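Local coordinates for putative acetoin utilization protein, acetoin dehydrogenase (Thermus thermophilus, PDB 5AWE), which is of unknown function but pairs two CBS domains with an ACT domain, an architecture consistent with regulatory binding of small ligands, at residues Pro36-Thr48 with Thr76-Val88. Residues are numbered along the deposited sequence; the frame is centred on the assembly and turned at random.
Sequences PVMEGGRLVGLVT and TVREVMARPVVTV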
ATOM      1  N   PRO A  36      19.801   4.052  16.020  1.00 26.29           N
ATOM      2  CA  PRO A  36      19.672   4.077  17.480  1.00 26.13           C
ATOM      3  C   PRO A  36      18.668   5.170  17.821  1.00 25.73           C
ATOM      4  O   PRO A  36      18.540   6.129  17.068  1.00 24.89           O
ATOM      5  CB  PRO A  36      21.086   4.400  17.967  1.00 25.39           C
ATOM      6  CG  PRO A  36      21.748   5.069  16.800  1.00 26.24           C
ATOM      7  CD  PRO A  36      21.136   4.476  15.565  1.00 25.74           C
ATOM      8  N   VAL A  37      17.945   5.014  18.926  1.00 25.11           N
ATOM      9  CA  VAL A  37      16.920   5.980  19.297  1.00 25.70           C
ATOM     10  C   VAL A  37      17.277   6.731  20.581  1.00 26.67           C
ATOM     11  O   VAL A  37      17.346   6.137  21.656  1.00 25.99           O
ATOM     12  CB  VAL A  37      15.554   5.288  19.488  1.00 24.62           C
ATOM     13  CG1 VAL A  37      14.473   6.336  19.773  1.00 27.98           C
ATOM     14  CG2 VAL A  37      15.194   4.493  18.237  1.00 25.33           C
HETATM   15  N   MSE A  38      17.493   8.039  20.453  1.00 28.45           N
HETATM   16  CA  MSE A  38      17.852   8.902  21.588  1.00 30.48           C
HETATM   17  C   MSE A  38      16.650   9.613  22.216  1.00 30.57           C
HETATM   18  O   MSE A  38      15.752  10.085  21.522  1.00 29.49           O
HETATM   19  CB  MSE A  38      18.871   9.969  21.157  1.00 34.17           C
HETATM   20  CG  MSE A  38      20.165   9.413  20.577  1.00 42.33           C
HETATM   21 SE   MSE A  38      20.994   8.333  21.728  1.00 68.74          SE
HETATM   22  CE  MSE A  38      21.637   9.531  22.950  1.00 28.41           C
ATOM     23  N   GLU A  39      16.654   9.696  23.539  1.00 31.40           N
ATOM     24  CA  GLU A  39      15.690  10.509  24.263  1.00 33.49           C
ATOM     25  C   GLU A  39      16.309  10.970  25.584  1.00 34.33           C
ATOM     26  O   GLU A  39      16.980  10.196  26.270  1.00 33.80           O
ATOM     27  CB  GLU A  39      14.422   9.702  24.541  1.00 35.18           C
ATOM     28  CG  GLU A  39      13.294  10.515  25.163  1.00 41.48           C
ATOM     29  CD  GLU A  39      12.031   9.698  25.362  1.00 46.55           C
ATOM     30  OE1 GLU A  39      12.135   8.568  25.890  1.00 48.68           O
ATOM     31  OE2 GLU A  39      10.938  10.184  24.990  1.00 44.45           O
ATOM     32  N   GLY A  40      16.083  12.229  25.940  1.00 33.94           N
ATOM     33  CA  GLY A  40      16.665  12.744  27.164  1.00 34.60           C
ATOM     34  C   GLY A  40      18.176  12.620  27.134  1.00 35.02           C
ATOM     35  O   GLY A  40      18.832  12.593  28.175  1.00 33.73           O
ATOM     36  N   GLY A  41      18.730  12.535  25.929  1.00 35.20           N
ATOM     37  CA  GLY A  41      20.166  12.384  25.787  1.00 35.88           C
ATOM     38  C   GLY A  41      20.661  11.001  26.175  1.00 35.78           C
ATOM     39  O   GLY A  41      21.860  10.794  26.353  1.00 37.39           O
ATOM     40  N   ARG A  42      19.747  10.051  26.315  1.00 34.46           N
ATOM     41  CA  ARG A  42      20.151   8.677  26.559  1.00 34.10           C
ATOM     42  C   ARG A  42      19.609   7.722  25.488  1.00 31.97           C
ATOM     43  O   ARG A  42      18.622   8.020  24.818  1.00 30.36           O
ATOM     44  CB  ARG A  42      19.695   8.239  27.955  1.00 38.81           C
ATOM     45  CG  ARG A  42      18.259   7.767  28.044  1.00 47.55           C
ATOM     46  CD  ARG A  42      18.016   7.124  29.397  1.00 59.67           C
ATOM     47  NE  ARG A  42      19.203   6.403  29.853  1.00 67.66           N
ATOM     48  CZ  ARG A  42      19.281   5.721  30.991  1.00 71.19           C
ATOM     49  NH1 ARG A  42      20.411   5.100  31.311  1.00 71.87           N
ATOM     50  NH2 ARG A  42      18.235   5.658  31.808  1.00 69.79           N
ATOM     51  N   LEU A  43      20.275   6.584  25.321  1.00 30.12           N
ATOM     52  CA  LEU A  43      19.862   5.581  24.349  1.00 28.04           C
ATOM     53  C   LEU A  43      18.677   4.792  24.892  1.00 27.14           C
ATOM     54  O   LEU A  43      18.796   4.120  25.911  1.00 26.60           O
ATOM     55  CB  LEU A  43      21.025   4.628  24.070  1.00 29.42           C
ATOM     56  CG  LEU A  43      20.850   3.611  22.940  1.00 31.86           C
ATOM     57  CD1 LEU A  43      20.699   4.336  21.611  1.00 29.27           C
ATOM     58  CD2 LEU A  43      22.057   2.691  22.905  1.00 33.24           C
ATOM     59  N   VAL A  44      17.529   4.869  24.225  1.00 26.47           N
ATOM     60  CA  VAL A  44      16.326   4.241  24.768  1.00 26.26           C
ATOM     61  C   VAL A  44      15.768   3.130  23.890  1.00 26.02           C
ATOM     62  O   VAL A  44      14.768   2.501  24.233  1.00 27.36           O
ATOM     63  CB  VAL A  44      15.198   5.280  25.020  1.00 26.52           C
ATOM     64  CG1 VAL A  44      15.718   6.402  25.900  1.00 24.43           C
ATOM     65  CG2 VAL A  44      14.661   5.822  23.697  1.00 20.74           C
ATOM     66  N   GLY A  45      16.411   2.889  22.756  1.00 25.84           N
ATOM     67  CA  GLY A  45      15.908   1.881  21.843  1.00 24.31           C
ATOM     68  C   GLY A  45      16.675   1.819  20.545  1.00 23.49           C
ATOM     69  O   GLY A  45      17.543   2.646  20.282  1.00 22.88           O
ATOM     70  N   LEU A  46      16.349   0.828  19.723  1.00 24.68           N
ATOM     71  CA  LEU A  46      17.038   0.624  18.458  1.00 24.67           C
ATOM     72  C   LEU A  46      16.076   0.098  17.402  1.00 25.71           C
ATOM     73  O   LEU A  46      15.225  -0.751  17.689  1.00 24.58           O
ATOM     74  CB  LEU A  46      18.200  -0.357  18.645  1.00 28.39           C
ATOM     75  CG  LEU A  46      19.206  -0.519  17.500  1.00 29.67           C
ATOM     76  CD1 LEU A  46      18.733  -1.585  16.548  1.00 32.82           C
ATOM     77  CD2 LEU A  46      19.388   0.808  16.783  1.00 27.11           C
ATOM     78  N   VAL A  47      16.216   0.614  16.183  1.00 26.07           N
ATOM     79  CA  VAL A  47      15.365   0.210  15.073  1.00 26.98           C
ATOM     80  C   VAL A  47      16.192  -0.095  13.831  1.00 27.02           C
ATOM     81  O   VAL A  47      17.130   0.639  13.504  1.00 27.37           O
ATOM     82  CB  VAL A  47      14.328   1.318  14.724  1.00 27.36           C
ATOM     83  CG1 VAL A  47      13.311   1.463  15.839  1.00 27.29           C
ATOM     84  CG2 VAL A  47      15.035   2.631  14.511  1.00 25.88           C
ATOM     85  N   THR A  48      15.841  -1.177  13.144  1.00 26.90           N
ATOM     86  CA  THR A  48      16.410  -1.466  11.833  1.00 28.40           C
ATOM     87  C   THR A  48      15.441  -1.102  10.704  1.00 30.21           C
ATOM     88  O   THR A  48      14.255  -0.853  10.934  1.00 29.59           O
ATOM     89  CB  THR A  48      16.746  -2.948  11.678  1.00 27.90           C
ATOM     90  OG1 THR A  48      15.531  -3.704  11.652  1.00 22.92           O
ATOM     91  CG2 THR A  48      17.622  -3.423  12.833  1.00 27.27           C
ATOM     92  N   THR A  76       4.663   5.609  15.332  1.00 30.33           N
ATOM     93  CA  THR A  76       5.923   6.246  15.721  1.00 29.55           C
ATOM     94  C   THR A  76       7.016   5.225  16.036  1.00 28.81           C
ATOM     95  O   THR A  76       6.727   4.076  16.367  1.00 28.26           O
ATOM     96  CB  THR A  76       5.733   7.143  16.960  1.00 30.15           C
ATOM     97  OG1 THR A  76       5.367   6.337  18.090  1.00 27.74           O
ATOM     98  CG2 THR A  76       4.636   8.170  16.701  1.00 30.80           C
ATOM     99  N   VAL A  77       8.268   5.663  15.935  1.00 28.97           N
ATOM    100  CA  VAL A  77       9.430   4.823  16.241  1.00 29.12           C
ATOM    101  C   VAL A  77       9.327   4.129  17.601  1.00 29.25           C
ATOM    102  O   VAL A  77       9.770   2.990  17.763  1.00 27.46           O
ATOM    103  CB  VAL A  77      10.733   5.667  16.189  1.00 30.39           C
ATOM    104  CG1 VAL A  77      11.901   4.894  16.761  1.00 28.79           C
ATOM    105  CG2 VAL A  77      11.033   6.054  14.746  1.00 30.21           C
ATOM    106  N   ARG A  78       8.728   4.813  18.571  1.00 30.93           N
ATOM    107  CA  ARG A  78       8.602   4.272  19.918  1.00 32.28           C
ATOM    108  C   ARG A  78       7.858   2.942  19.949  1.00 32.82           C
ATOM    109  O   ARG A  78       8.149   2.089  20.781  1.00 32.53           O
ATOM    110  CB  ARG A  78       7.889   5.272  20.829  1.00 32.20           C
ATOM    111  CG  ARG A  78       7.926   4.877  22.302  1.00 32.86           C
ATOM    112  CD  ARG A  78       7.008   5.748  23.153  1.00 43.40           C
ATOM    113  NE  ARG A  78       7.221   7.177  22.925  1.00 48.37           N
ATOM    114  CZ  ARG A  78       8.168   7.894  23.522  1.00 49.39           C
ATOM    115  NH1 ARG A  78       8.995   7.315  24.384  1.00 47.30           N
ATOM    116  NH2 ARG A  78       8.285   9.190  23.257  1.00 47.88           N
ATOM    117  N   GLU A  79       6.907   2.771  19.035  1.00 33.84           N
ATOM    118  CA  GLU A  79       6.028   1.605  19.037  1.00 34.61           C
ATOM    119  C   GLU A  79       6.665   0.375  18.400  1.00 34.63           C
ATOM    120  O   GLU A  79       6.130  -0.732  18.500  1.00 35.21           O
ATOM    121  CB  GLU A  79       4.720   1.941  18.312  1.00 36.46           C
ATOM    122  CG  GLU A  79       3.970   3.117  18.935  1.00 50.55           C
ATOM    123  CD  GLU A  79       2.647   3.402  18.253  1.00 62.00           C
ATOM    124  OE1 GLU A  79       2.405   4.576  17.882  1.00 66.40           O
ATOM    125  OE2 GLU A  79       1.847   2.455  18.091  1.00 69.01           O
ATOM    126  N   VAL A  80       7.806   0.561  17.746  1.00 32.91           N
ATOM    127  CA  VAL A  80       8.457  -0.547  17.054  1.00 30.45           C
ATOM    128  C   VAL A  80       9.921  -0.742  17.453  1.00 28.31           C
ATOM    129  O   VAL A  80      10.559  -1.700  17.020  1.00 27.87           O
ATOM    130  CB  VAL A  80       8.383  -0.356  15.519  1.00 30.70           C
ATOM    131  CG1 VAL A  80       6.926  -0.324  15.074  1.00 28.76           C
ATOM    132  CG2 VAL A  80       9.086   0.940  15.119  1.00 26.29           C
HETATM  133  N   MSE A  81      10.457   0.161  18.266  1.00 26.02           N
HETATM  134  CA  MSE A  81      11.869   0.075  18.618  1.00 25.80           C
HETATM  135  C   MSE A  81      12.137  -1.086  19.571  1.00 23.88           C
HETATM  136  O   MSE A  81      11.242  -1.539  20.292  1.00 23.61           O
HETATM  137  CB  MSE A  81      12.369   1.401  19.223  1.00 28.96           C
HETATM  138  CG  MSE A  81      11.729   1.822  20.542  1.00 38.60           C
HETATM  139 SE   MSE A  81      12.311   3.456  21.095  1.00 53.73          SE
HETATM  140  CE  MSE A  81      12.003   3.323  22.845  1.00 45.16           C
ATOM    141  N   ALA A  82      13.369  -1.585  19.547  1.00 22.24           N
ATOM    142  CA  ALA A  82      13.739  -2.733  20.367  1.00 21.75           C
ATOM    143  C   ALA A  82      14.445  -2.258  21.617  1.00 23.13           C
ATOM    144  O   ALA A  82      15.216  -1.297  21.573  1.00 21.05           O
ATOM    145  CB  ALA A  82      14.651  -3.664  19.595  1.00 18.36           C
ATOM    146  N   ARG A  83      14.170  -2.929  22.730  1.00 23.56           N
ATOM    147  CA  ARG A  83      14.960  -2.752  23.935  1.00 26.43           C
ATOM    148  C   ARG A  83      14.880  -3.980  24.838  1.00 28.37           C
ATOM    149  O   ARG A  83      13.981  -4.810  24.712  1.00 29.00           O
ATOM    150  CB  ARG A  83      14.515  -1.497  24.697  1.00 27.23           C
ATOM    151  CG  ARG A  83      13.135  -1.558  25.307  1.00 31.79           C
ATOM    152  CD  ARG A  83      12.761  -0.206  25.932  1.00 35.01           C
ATOM    153  NE  ARG A  83      13.806   0.299  26.823  1.00 41.22           N
ATOM    154  CZ  ARG A  83      13.784   1.494  27.407  1.00 46.12           C
ATOM    155  NH1 ARG A  83      14.783   1.863  28.197  1.00 49.30           N
ATOM    156  NH2 ARG A  83      12.766   2.324  27.206  1.00 46.14           N
ATOM    157  N   PRO A  84      15.852  -4.125  25.745  1.00 29.31           N
ATOM    158  CA  PRO A  84      16.957  -3.169  25.891  1.00 30.14           C
ATOM    159  C   PRO A  84      17.950  -3.323  24.734  1.00 30.43           C
ATOM    160  O   PRO A  84      18.060  -4.400  24.142  1.00 30.49           O
ATOM    161  CB  PRO A  84      17.560  -3.533  27.246  1.00 29.42           C
ATOM    162  CG  PRO A  84      17.252  -4.991  27.399  1.00 33.19           C
ATOM    163  CD  PRO A  84      15.937  -5.235  26.710  1.00 28.85           C
ATOM    164  N   VAL A  85      18.658  -2.249  24.400  1.00 30.79           N
ATOM    165  CA  VAL A  85      19.592  -2.280  23.277  1.00 31.70           C
ATOM    166  C   VAL A  85      20.915  -2.932  23.676  1.00 31.64           C
ATOM    167  O   VAL A  85      21.478  -2.613  24.718  1.00 32.53           O
ATOM    168  CB  VAL A  85      19.893  -0.858  22.758  1.00 31.40           C
ATOM    169  CG1 VAL A  85      20.757  -0.938  21.506  1.00 31.74           C
ATOM    170  CG2 VAL A  85      18.595  -0.112  22.478  1.00 32.23           C
ATOM    171  N   VAL A  86      21.411  -3.843  22.846  1.00 32.14           N
ATOM    172  CA  VAL A  86      22.716  -4.443  23.096  1.00 33.97           C
ATOM    173  C   VAL A  86      23.791  -3.535  22.506  1.00 35.11           C
ATOM    174  O   VAL A  86      23.720  -3.151  21.337  1.00 35.82           O
ATOM    175  CB  VAL A  86      22.836  -5.860  22.457  1.00 36.26           C
ATOM    176  CG1 VAL A  86      21.643  -6.727  22.864  1.00 38.46           C
ATOM    177  CG2 VAL A  86      22.921  -5.754  20.955  1.00 36.64           C
ATOM    178  N   THR A  87      24.783  -3.189  23.321  1.00 35.89           N
ATOM    179  CA  THR A  87      25.827  -2.262  22.904  1.00 35.22           C
ATOM    180  C   THR A  87      27.226  -2.791  23.243  1.00 35.04           C
ATOM    181  O   THR A  87      27.370  -3.781  23.955  1.00 36.12           O
ATOM    182  CB  THR A  87      25.635  -0.913  23.584  1.00 34.42           C
ATOM    183  OG1 THR A  87      25.822  -1.060  24.998  1.00 36.17           O
ATOM    184  CG2 THR A  87      24.230  -0.401  23.324  1.00 32.96           C
ATOM    185  N   VAL A  88      28.248  -2.131  22.705  1.00 33.99           N
ATOM    186  CA  VAL A  88      29.632  -2.367  23.102  1.00 33.62           C
ATOM    187  C   VAL A  88      30.317  -1.054  23.441  1.00 33.74           C
ATOM    188  O   VAL A  88      29.973  -0.000  22.894  1.00 33.82           O
ATOM    189  CB  VAL A  88      30.461  -3.030  21.979  1.00 33.66           C
ATOM    190  CG1 VAL A  88      30.576  -4.515  22.222  1.00 31.81           C
ATOM    191  CG2 VAL A  88      29.829  -2.751  20.634  1.00 23.84           C
TER
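Leu46 and Ala82 pair as a single antiparallel bridge of the hydrogen-bonded kind. Ala82 N gives a nearly straight bond to Leu46 O at 2.8 Å, and Leu46 N returns one to Ala82 O at 3.0 Å. Val85 lies against strand 42-48 beside the bridge. Its CG2 presses on Gly45 C at 3.3 Å, while CG1 reaches Leu46 CB and Leu43 CD2. Loss of both methyls, as in an alanine at this position, would probably open a gap over Gly45 and leave Leu43 with less to rest on. On the other side of the bridge, selenomethionine Met81 runs extended beyond CG (chi2 -176°). This lays SE by Val37 CG1 at 3.8 Å and CE by Val44 CG2. Val77 CG1 meets Val37 CG2 tip to tip and also touches Val47 CG1. Val44 O sits over the centre of one face of the Arg83 guanidinium. Farther out, Glu39 OE2 and Arg78 NH2 form a salt bridge with a weak hydrogen bond at 3.3 Å; Asp17 is that arginine's stronger partner. A classic beta bulge at Val44 and Gly45, opposite Val37, shapes the hairpin. The contact thus joins the first CBS repeat to the loop before strand 88-89, through a mostly apolar seam fixed by two backbone bonds.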